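Local atomic coordinates of beta-Ala-His dipeptidase (Homo sapiens, PDB entry 3DLJ), a protein that hydrolyses carnosine, anserine and other Xaa-His dipeptides as a secreted, homodimeric zinc metallopeptidase of the M20 family. Residues Val278-Glu282 and Glu283-Thr287; Ala252-Val255 and Ala256-Ser260; Gly266-Val270 and Pro271-Asp275. All blocks are in the same frame, centred on the assembly; numbering follows the deposited sequence.

Contact 1 (Val278-Glu282 and Glu283-Thr287); sequences VPLTE and EEINT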
ATOM      1  N   VAL A 278      15.074  12.701 -13.269  1.00 32.43           N
ATOM      2  CA  VAL A 278      15.725  13.990 -12.942  1.00 33.09           C
ATOM      3  C   VAL A 278      17.182  13.783 -12.514  1.00 32.89           C
ATOM      4  O   VAL A 278      17.479  12.814 -11.797  1.00 32.82           O
ATOM      5  CB  VAL A 278      14.980  14.872 -11.894  1.00 32.96           C
ATOM      6  CG1 VAL A 278      13.636  15.315 -12.432  1.00 35.14           C
ATOM      7  CG2 VAL A 278      14.833  14.178 -10.580  1.00 33.49           C
ATOM      8  N   PRO A 279      18.082  14.689 -12.949  1.00 32.48           N
ATOM      9  CA  PRO A 279      19.489  14.580 -12.571  1.00 32.83           C
ATOM     10  C   PRO A 279      19.670  14.709 -11.063  1.00 32.89           C
ATOM     11  O   PRO A 279      19.042  15.564 -10.439  1.00 32.93           O
ATOM     12  CB  PRO A 279      20.152  15.783 -13.280  1.00 32.25           C
ATOM     13  CG  PRO A 279      19.209  16.189 -14.342  1.00 32.36           C
ATOM     14  CD  PRO A 279      17.836  15.873 -13.800  1.00 32.84           C
ATOM     15  N   LEU A 280      20.501  13.841 -10.494  1.00 33.33           N
ATOM     16  CA  LEU A 280      20.921  13.967  -9.105  1.00 33.62           C
ATOM     17  C   LEU A 280      21.751  15.235  -8.927  1.00 34.30           C
ATOM     18  O   LEU A 280      22.694  15.473  -9.705  1.00 35.01           O
ATOM     19  CB  LEU A 280      21.728  12.736  -8.679  1.00 33.24           C
ATOM     20  CG  LEU A 280      22.099  12.625  -7.201  1.00 32.60           C
ATOM     21  CD1 LEU A 280      20.891  12.801  -6.290  1.00 28.47           C
ATOM     22  CD2 LEU A 280      22.803  11.301  -6.934  1.00 33.21           C
ATOM     23  N   THR A 281      21.376  16.060  -7.937  1.00 34.90           N
ATOM     24  CA  THR A 281      22.106  17.296  -7.600  1.00 35.01           C
ATOM     25  C   THR A 281      22.750  17.198  -6.220  1.00 35.54           C
ATOM     26  O   THR A 281      22.391  16.347  -5.414  1.00 35.19           O
ATOM     27  CB  THR A 281      21.209  18.581  -7.628  1.00 34.78           C
ATOM     28  OG1 THR A 281      20.131  18.476  -6.688  1.00 35.23           O
ATOM     29  CG2 THR A 281      20.649  18.843  -9.020  1.00 35.78           C
ATOM     30  N   GLU A 282      23.727  18.067  -5.979  1.00 36.70           N
ATOM     31  CA  GLU A 282      24.317  18.314  -4.657  1.00 37.56           C
ATOM     32  C   GLU A 282      23.284  18.513  -3.524  1.00 36.88           C
ATOM     33  O   GLU A 282      23.396  17.899  -2.469  1.00 36.33           O
ATOM     34  CB  GLU A 282      25.245  19.532  -4.763  1.00 38.21           C
ATOM     35  CG  GLU A 282      25.319  20.448  -3.539  1.00 41.72           C
ATOM     36  CD  GLU A 282      26.201  19.896  -2.429  1.00 47.08           C
ATOM     37  OE1 GLU A 282      26.737  20.718  -1.641  1.00 49.82           O
ATOM     38  OE2 GLU A 282      26.363  18.651  -2.344  1.00 48.13           O
ATOM     39  N   GLU A 283      22.312  19.391  -3.761  1.00 36.66           N
ATOM     40  CA  GLU A 283      21.224  19.680  -2.837  1.00 36.82           C
ATOM     41  C   GLU A 283      20.505  18.397  -2.438  1.00 36.59           C
ATOM     42  O   GLU A 283      20.287  18.132  -1.246  1.00 36.52           O
ATOM     43  CB  GLU A 283      20.210  20.603  -3.511  1.00 36.94           C
ATOM     44  CG  GLU A 283      19.819  21.781  -2.667  1.00 40.44           C
ATOM     45  CD  GLU A 283      18.321  21.884  -2.437  1.00 44.60           C
ATOM     46  OE1 GLU A 283      17.616  20.847  -2.513  1.00 47.06           O
ATOM     47  OE2 GLU A 283      17.853  23.011  -2.154  1.00 45.88           O
ATOM     48  N   GLU A 284      20.135  17.624  -3.461  1.00 36.11           N
ATOM     49  CA  GLU A 284      19.418  16.370  -3.304  1.00 35.81           C
ATOM     50  C   GLU A 284      20.237  15.354  -2.530  1.00 35.66           C
ATOM     51  O   GLU A 284      19.733  14.744  -1.593  1.00 34.85           O
ATOM     52  CB  GLU A 284      19.015  15.802  -4.652  1.00 35.28           C
ATOM     53  CG  GLU A 284      18.062  14.646  -4.492  1.00 37.01           C
ATOM     54  CD  GLU A 284      17.510  14.139  -5.796  1.00 38.09           C
ATOM     55  OE1 GLU A 284      17.892  14.686  -6.851  1.00 39.18           O
ATOM     56  OE2 GLU A 284      16.684  13.198  -5.758  1.00 38.93           O
ATOM     57  N   ILE A 285      21.499  15.182  -2.919  1.00 35.87           N
ATOM     58  CA  ILE A 285      22.416  14.310  -2.191  1.00 36.51           C
ATOM     59  C   ILE A 285      22.425  14.653  -0.684  1.00 36.62           C
ATOM     60  O   ILE A 285      22.383  13.765   0.170  1.00 36.27           O
ATOM     61  CB  ILE A 285      23.839  14.372  -2.799  1.00 36.67           C
ATOM     62  CG1 ILE A 285      23.869  13.654  -4.162  1.00 37.08           C
ATOM     63  CG2 ILE A 285      24.864  13.712  -1.866  1.00 37.56           C
ATOM     64  CD1 ILE A 285      24.980  14.134  -5.114  1.00 36.03           C
ATOM     65  N   ASN A 286      22.451  15.944  -0.374  1.00 36.79           N
ATOM     66  CA  ASN A 286      22.488  16.419   1.009  1.00 37.32           C
ATOM     67  C   ASN A 286      21.278  16.009   1.853  1.00 37.65           C
ATOM     68  O   ASN A 286      21.425  15.607   3.000  1.00 37.98           O
ATOM     69  CB  ASN A 286      22.698  17.928   1.041  1.00 36.96           C
ATOM     70  CG  ASN A 286      24.165  18.318   0.880  1.00 37.04           C
ATOM     71  OD1 ASN A 286      25.046  17.458   0.808  1.00 36.12           O
ATOM     72  ND2 ASN A 286      24.435  19.626   0.837  1.00 35.63           N
ATOM     73  N   THR A 287      20.096  16.105   1.256  1.00 37.84           N
ATOM     74  CA  THR A 287      18.848  15.618   1.824  1.00 38.36           C
ATOM     75  C   THR A 287      18.924  14.144   2.251  1.00 38.01           C
ATOM     76  O   THR A 287      18.395  13.778   3.301  1.00 38.44           O
ATOM     77  CB  THR A 287      17.691  15.847   0.797  1.00 38.83           C
ATOM     78  OG1 THR A 287      17.478  17.259   0.623  1.00 40.47           O
ATOM     79  CG2 THR A 287      16.405  15.216   1.235  1.00 39.36           C
TER
HETATM   80  O   HOH W   1      26.796  16.404  -1.315  1.00 49.39           O

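Contact 2 (Ala252-Val255 and Ala256-Ser260); sequences ADLV and ALLGS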
ATOM      1  N   ALA A 252      10.278 -21.008 -23.162  1.00 34.64           N
ATOM      2  CA  ALA A 252      11.612 -20.629 -23.617  1.00 35.03           C
ATOM      3  C   ALA A 252      11.629 -19.160 -24.114  1.00 35.13           C
ATOM      4  O   ALA A 252      12.544 -18.428 -23.793  1.00 36.42           O
ATOM      5  CB  ALA A 252      12.119 -21.607 -24.710  1.00 34.26           C
ATOM      6  N   ASP A 253      10.611 -18.759 -24.887  1.00 34.74           N
ATOM      7  CA  ASP A 253      10.416 -17.386 -25.343  1.00 34.43           C
ATOM      8  C   ASP A 253      10.217 -16.410 -24.156  1.00 33.78           C
ATOM      9  O   ASP A 253      10.873 -15.380 -24.074  1.00 33.81           O
ATOM     10  CB  ASP A 253       9.212 -17.300 -26.309  1.00 34.95           C
ATOM     11  CG  ASP A 253       9.464 -17.954 -27.678  1.00 37.19           C
ATOM     12  OD1 ASP A 253      10.641 -18.151 -28.054  1.00 39.85           O
ATOM     13  OD2 ASP A 253       8.460 -18.269 -28.393  1.00 36.97           O
ATOM     14  N   LEU A 254       9.324 -16.753 -23.233  1.00 32.53           N
ATOM     15  CA  LEU A 254       9.035 -15.886 -22.092  1.00 32.44           C
ATOM     16  C   LEU A 254      10.238 -15.667 -21.199  1.00 31.90           C
ATOM     17  O   LEU A 254      10.531 -14.525 -20.819  1.00 32.95           O
ATOM     18  CB  LEU A 254       7.819 -16.396 -21.287  1.00 32.70           C
ATOM     19  CG  LEU A 254       7.386 -15.589 -20.051  1.00 32.77           C
ATOM     20  CD1 LEU A 254       7.022 -14.125 -20.430  1.00 31.96           C
ATOM     21  CD2 LEU A 254       6.240 -16.255 -19.286  1.00 31.07           C
ATOM     22  N   VAL A 255      10.967 -16.738 -20.898  1.00 31.69           N
ATOM     23  CA  VAL A 255      12.172 -16.646 -20.102  1.00 31.32           C
ATOM     24  C   VAL A 255      13.254 -15.755 -20.750  1.00 31.97           C
ATOM     25  O   VAL A 255      13.976 -15.016 -20.055  1.00 32.01           O
ATOM     26  CB  VAL A 255      12.719 -18.073 -19.738  1.00 32.76           C
ATOM     27  CG1 VAL A 255      14.130 -17.993 -19.230  1.00 29.56           C
ATOM     28  CG2 VAL A 255      11.793 -18.748 -18.711  1.00 30.96           C
ATOM     29  N   ALA A 256      13.363 -15.822 -22.071  1.00 31.82           N
ATOM     30  CA  ALA A 256      14.261 -14.942 -22.798  1.00 32.35           C
ATOM     31  C   ALA A 256      13.761 -13.483 -22.765  1.00 32.88           C
ATOM     32  O   ALA A 256      14.554 -12.559 -22.638  1.00 33.40           O
ATOM     33  CB  ALA A 256      14.439 -15.422 -24.229  1.00 31.42           C
ATOM     34  N   LEU A 257      12.451 -13.279 -22.896  1.00 33.30           N
ATOM     35  CA  LEU A 257      11.857 -11.942 -22.752  1.00 32.61           C
ATOM     36  C   LEU A 257      12.079 -11.344 -21.378  1.00 32.50           C
ATOM     37  O   LEU A 257      12.546 -10.225 -21.261  1.00 33.07           O
ATOM     38  CB  LEU A 257      10.355 -11.977 -23.067  1.00 32.71           C
ATOM     39  CG  LEU A 257      10.067 -12.209 -24.554  1.00 31.50           C
ATOM     40  CD1 LEU A 257       8.627 -12.593 -24.744  1.00 28.29           C
ATOM     41  CD2 LEU A 257      10.431 -10.964 -25.372  1.00 32.64           C
ATOM     42  N   LEU A 258      11.741 -12.094 -20.343  1.00 33.23           N
ATOM     43  CA  LEU A 258      11.960 -11.665 -18.959  1.00 34.07           C
ATOM     44  C   LEU A 258      13.434 -11.448 -18.612  1.00 34.73           C
ATOM     45  O   LEU A 258      13.767 -10.532 -17.854  1.00 36.01           O
ATOM     46  CB  LEU A 258      11.346 -12.694 -17.995  1.00 33.64           C
ATOM     47  CG  LEU A 258       9.825 -12.906 -18.048  1.00 34.21           C
ATOM     48  CD1 LEU A 258       9.399 -13.997 -17.040  1.00 31.45           C
ATOM     49  CD2 LEU A 258       9.055 -11.592 -17.821  1.00 32.18           C
ATOM     50  N   GLY A 259      14.311 -12.291 -19.159  1.00 34.32           N
ATOM     51  CA  GLY A 259      15.737 -12.180 -18.935  1.00 34.58           C
ATOM     52  C   GLY A 259      16.430 -11.030 -19.641  1.00 34.97           C
ATOM     53  O   GLY A 259      17.598 -10.772 -19.391  1.00 35.96           O
ATOM     54  N   SER A 260      15.710 -10.338 -20.515  1.00 34.86           N
ATOM     55  CA  SER A 260      16.244  -9.229 -21.304  1.00 34.58           C
ATOM     56  C   SER A 260      16.022  -7.843 -20.653  1.00 34.11           C
ATOM     57  O   SER A 260      16.408  -6.829 -21.214  1.00 33.06           O
ATOM     58  CB  SER A 260      15.572  -9.247 -22.687  1.00 34.16           C
ATOM     59  OG  SER A 260      14.271  -8.647 -22.607  1.00 35.51           O
TER

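Contact 3 (Gly266-Val270 and Pro271-Asp275); sequences GHILV and PGIYD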
ATOM      1  N   GLY A 266      20.975  -4.693 -11.121  1.00 38.16           N
ATOM      2  CA  GLY A 266      19.720  -3.988 -10.980  1.00 37.66           C
ATOM      3  C   GLY A 266      19.444  -2.967 -12.081  1.00 36.71           C
ATOM      4  O   GLY A 266      18.357  -2.381 -12.129  1.00 37.44           O
ATOM      5  N   HIS A 267      20.408  -2.773 -12.971  1.00 35.07           N
ATOM      6  CA  HIS A 267      20.299  -1.770 -14.019  1.00 34.12           C
ATOM      7  C   HIS A 267      19.347  -2.270 -15.098  1.00 33.29           C
ATOM      8  O   HIS A 267      19.504  -3.385 -15.623  1.00 33.15           O
ATOM      9  CB  HIS A 267      21.683  -1.439 -14.590  1.00 33.70           C
ATOM     10  CG  HIS A 267      21.649  -0.692 -15.885  1.00 33.42           C
ATOM     11  ND1 HIS A 267      21.424   0.666 -15.954  1.00 31.09           N
ATOM     12  CD2 HIS A 267      21.834  -1.108 -17.162  1.00 33.04           C
ATOM     13  CE1 HIS A 267      21.443   1.050 -17.215  1.00 31.22           C
ATOM     14  NE2 HIS A 267      21.704  -0.003 -17.969  1.00 33.56           N
ATOM     15  N   ILE A 268      18.350  -1.437 -15.393  1.00 32.41           N
ATOM     16  CA  ILE A 268      17.295  -1.764 -16.336  1.00 31.29           C
ATOM     17  C   ILE A 268      17.778  -1.608 -17.784  1.00 30.59           C
ATOM     18  O   ILE A 268      18.293  -0.575 -18.164  1.00 29.52           O
ATOM     19  CB  ILE A 268      16.027  -0.896 -16.107  1.00 31.19           C
ATOM     20  CG1 ILE A 268      15.541  -0.996 -14.652  1.00 31.07           C
ATOM     21  CG2 ILE A 268      14.917  -1.292 -17.126  1.00 31.31           C
ATOM     22  CD1 ILE A 268      14.537   0.095 -14.216  1.00 30.33           C
ATOM     23  N   LEU A 269      17.535  -2.640 -18.580  1.00 30.53           N
ATOM     24  CA  LEU A 269      18.072  -2.752 -19.935  1.00 30.91           C
ATOM     25  C   LEU A 269      17.145  -2.273 -21.061  1.00 31.20           C
ATOM     26  O   LEU A 269      17.546  -2.263 -22.223  1.00 32.48           O
ATOM     27  CB  LEU A 269      18.539  -4.206 -20.188  1.00 30.04           C
ATOM     28  CG  LEU A 269      19.716  -4.708 -19.316  1.00 30.26           C
ATOM     29  CD1 LEU A 269      20.006  -6.211 -19.523  1.00 28.14           C
ATOM     30  CD2 LEU A 269      21.001  -3.891 -19.575  1.00 28.02           C
ATOM     31  N   VAL A 270      15.915  -1.879 -20.730  1.00 31.52           N
ATOM     32  CA  VAL A 270      14.990  -1.307 -21.716  1.00 30.43           C
ATOM     33  C   VAL A 270      15.554   0.032 -22.194  1.00 30.62           C
ATOM     34  O   VAL A 270      15.772   0.922 -21.368  1.00 30.65           O
ATOM     35  CB  VAL A 270      13.565  -1.116 -21.093  1.00 30.59           C
ATOM     36  CG1 VAL A 270      12.635  -0.354 -22.052  1.00 26.87           C
ATOM     37  CG2 VAL A 270      12.980  -2.480 -20.649  1.00 27.99           C
ATOM     38  N   PRO A 271      15.847   0.169 -23.510  1.00 31.06           N
ATOM     39  CA  PRO A 271      16.337   1.482 -23.990  1.00 31.56           C
ATOM     40  C   PRO A 271      15.344   2.643 -23.791  1.00 32.66           C
ATOM     41  O   PRO A 271      14.127   2.471 -23.987  1.00 33.57           O
ATOM     42  CB  PRO A 271      16.632   1.245 -25.479  1.00 31.49           C
ATOM     43  CG  PRO A 271      16.808  -0.287 -25.599  1.00 31.24           C
ATOM     44  CD  PRO A 271      15.825  -0.847 -24.589  1.00 30.59           C
ATOM     45  N   GLY A 272      15.874   3.801 -23.382  1.00 32.17           N
ATOM     46  CA  GLY A 272      15.079   4.986 -23.097  1.00 31.46           C
ATOM     47  C   GLY A 272      14.664   5.176 -21.642  1.00 31.48           C
ATOM     48  O   GLY A 272      14.332   6.268 -21.238  1.00 30.61           O
ATOM     49  N   ILE A 273      14.687   4.119 -20.842  1.00 32.16           N
ATOM     50  CA  ILE A 273      14.151   4.183 -19.466  1.00 32.48           C
ATOM     51  C   ILE A 273      14.753   5.261 -18.534  1.00 32.16           C
ATOM     52  O   ILE A 273      14.068   5.747 -17.635  1.00 32.43           O
ATOM     53  CB  ILE A 273      14.120   2.766 -18.792  1.00 32.91           C
ATOM     54  CG1 ILE A 273      12.866   2.007 -19.239  1.00 33.11           C
ATOM     55  CG2 ILE A 273      14.012   2.872 -17.265  1.00 34.43           C
ATOM     56  CD1 ILE A 273      11.603   2.364 -18.448  1.00 29.07           C
ATOM     57  N   TYR A 274      16.005   5.657 -18.757  1.00 32.02           N
ATOM     58  CA  TYR A 274      16.657   6.643 -17.873  1.00 31.57           C
ATOM     59  C   TYR A 274      16.666   8.056 -18.441  1.00 31.13           C
ATOM     60  O   TYR A 274      17.066   8.995 -17.777  1.00 30.72           O
ATOM     61  CB  TYR A 274      18.079   6.194 -17.496  1.00 32.13           C
ATOM     62  CG  TYR A 274      18.083   4.948 -16.652  1.00 30.57           C
ATOM     63  CD1 TYR A 274      18.321   3.709 -17.226  1.00 28.97           C
ATOM     64  CD2 TYR A 274      17.814   5.010 -15.287  1.00 31.15           C
ATOM     65  CE1 TYR A 274      18.292   2.537 -16.461  1.00 29.78           C
ATOM     66  CE2 TYR A 274      17.793   3.848 -14.502  1.00 31.69           C
ATOM     67  CZ  TYR A 274      18.042   2.612 -15.106  1.00 30.59           C
ATOM     68  OH  TYR A 274      18.007   1.452 -14.361  1.00 30.93           O
ATOM     69  N   ASP A 275      16.196   8.190 -19.669  1.00 31.57           N
ATOM     70  CA  ASP A 275      16.197   9.455 -20.374  1.00 32.64           C
ATOM     71  C   ASP A 275      15.667  10.627 -19.562  1.00 32.24           C
ATOM     72  O   ASP A 275      16.285  11.697 -19.547  1.00 32.15           O
ATOM     73  CB  ASP A 275      15.408   9.333 -21.670  1.00 33.04           C
ATOM     74  CG  ASP A 275      16.126   8.509 -22.711  1.00 35.93           C
ATOM     75  OD1 ASP A 275      17.303   8.098 -22.503  1.00 35.82           O
ATOM     76  OD2 ASP A 275      15.487   8.293 -23.756  1.00 40.48           O
TER

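Contact 1 (Val278-Glu282 and Glu283-Thr287)
Thr281 and Glu284 meet at the start of helix 282-289, where the threonine stands at the N-cap. Among the polar contacts, Thr281 OG1 accepts a weak hydrogen bond from Glu284 N at 3.3 Å; a chi1 of 60°, which sets the hydroxyl between the backbone N and the carbonyl carbon, brings OG1 to that N-H. The backbone takes over at once: Ile285 N donates to Thr281 O at 2.9 Å in a nearly straight bond (172°), and Asn286 N donates to Glu282 O at 3.0 Å. One turn apart on the surface, the carboxylate of Glu282 and the amide of Asn286 are twisted 59° against each other and share a water, which donates to Glu282 OE2 and to Asn286 OD1 at 2.9 Å.

The apolar contacts centre on Leu280, just ahead of the cap. Its CG lies 3.7 Å from Ile285 CG1, the two side chains crossing at about a right angle, and both also touch Met317 of helix 312-320. Leu280 CD1 rests against the carboxylate end of Glu284, 3.6 Å from OE1. The extended glutamate chain carries that carboxylate to Arg321, with which OE2 forms a salt bridge.

The weak hydroxyl cap, the straight backbone bond to Thr281 O and the leucine-isoleucine contact together tie the residues before the helix to its first turn, while acidic residues at this N-terminal end are likely to interact favourably with the helix dipole.

Contact 2 (Ala252-Val255 and Ala256-Ser260)
Leu254 and Leu258 form an i to i+4 pair on the alpha-helix 250-258, which packs against the beta-sheet containing strands 216-232 and 346-355. On the buried side Leu254 CD1 lies 3.9 Å from Leu258 CG, and the two leucines extend the contact to Val231, Val347 and Phe351 of those strands. With CG of Leu254 anti to the backbone N (chi1 -180°), the branch is carried along the helix to its partner. Leu257, also buried, fits between strand 216-232 and helix 361-377, its CG 3.3 Å from Asp253 O. The buried carboxylate of Asp253 is held by a salt bridge to Arg379 and hydrogen bonds with Ser381 and Asn383.

Toward solvent the packing thins: Val255 is exposed, and the partly exposed Ala256 sets its methyl CB 3.6 Å from Ala252 O and against Arg379.

Backbone bonds change along the same turn: Leu258 N to Leu254 O is almost straight at 178°, whereas Gly259 N approaches Val255 O from above its carbonyl plane, with an N-H...O angle of 144°. Leu257 O accepts from both Ser260 N and Ser260 OG, the hydroxyl lying 2.7 Å from Leu257 O.

Contact 3 (Gly266-Val270 and Pro271-Asp275)
Val270 to Ile273 form a type II beta turn, closed by a weak hydrogen bond from Ile273 N to Val270 O at 3.4 Å, and a type I turn from Gly272 to Asp275 overlaps it, so that the chain bends back on itself. Gly272 sits at a positive phi, where a CB would collide with Pro271 O.

This reversal brings Tyr274 across to the chain entering the loop. Its hydroxyl accepts a nearly straight hydrogen bond from Ile268 N, 3.1 Å from OH with an angle of 167°, while Ile268 O lies in the plane of the ring at its edge, 3.5 Å from CE1. The imidazole of His267 runs almost parallel to the phenol, the planes 7° apart, but the rings are slid so far that they barely overlap and their centroids are 5.3 Å apart. Ile268 adds apolar contact at the same end of the tyrosine, its CB 4.1 Å from Tyr274 CE1.

Val270 and Ile273, the first and last residues of the type II turn, meet through their CG1 atoms at 3.7 Å. Val270 CG1 is anti to the backbone N (chi1 173°), which directs that branch to the isoleucine. Both side chains are buried against helix 361-377, Val270 on Gln367 and His371, Ile273 on Val364.

An alanine at Tyr274 would remove the ring and hydroxyl, and is likely to leave Ile268 N without this acceptor and His267 without its flat neighbour.

The arrangement is that of two overlapping beta turns with a Pro-Gly pair at the central positions of the first, a classic type II sequence, in the connection between helices 250-258 and 282-289.

How the contacts relate
From the N terminus, contact 2 comes first, on helix 250-258 and the residues up to Ser260; contact 3 follows in the connection after that helix, and contact 1 ends the connection by starting helix 282-289. They lie in series, none enclosing or crossing another, and each closes only a local turn. Contacts 2 and 3 have centres about 17 Å apart and touch, Ser260 O lying 3.5 Å from Leu269 CB; both rest on helix 361-377, His371 meeting Ser260 as well as Val270. Contacts 1 and 3, near in sequence, have centres about 20 Å apart. The path leads from the sheet containing strand 216-232 to helix 312-320; all three contacts lie away from the zinc sites.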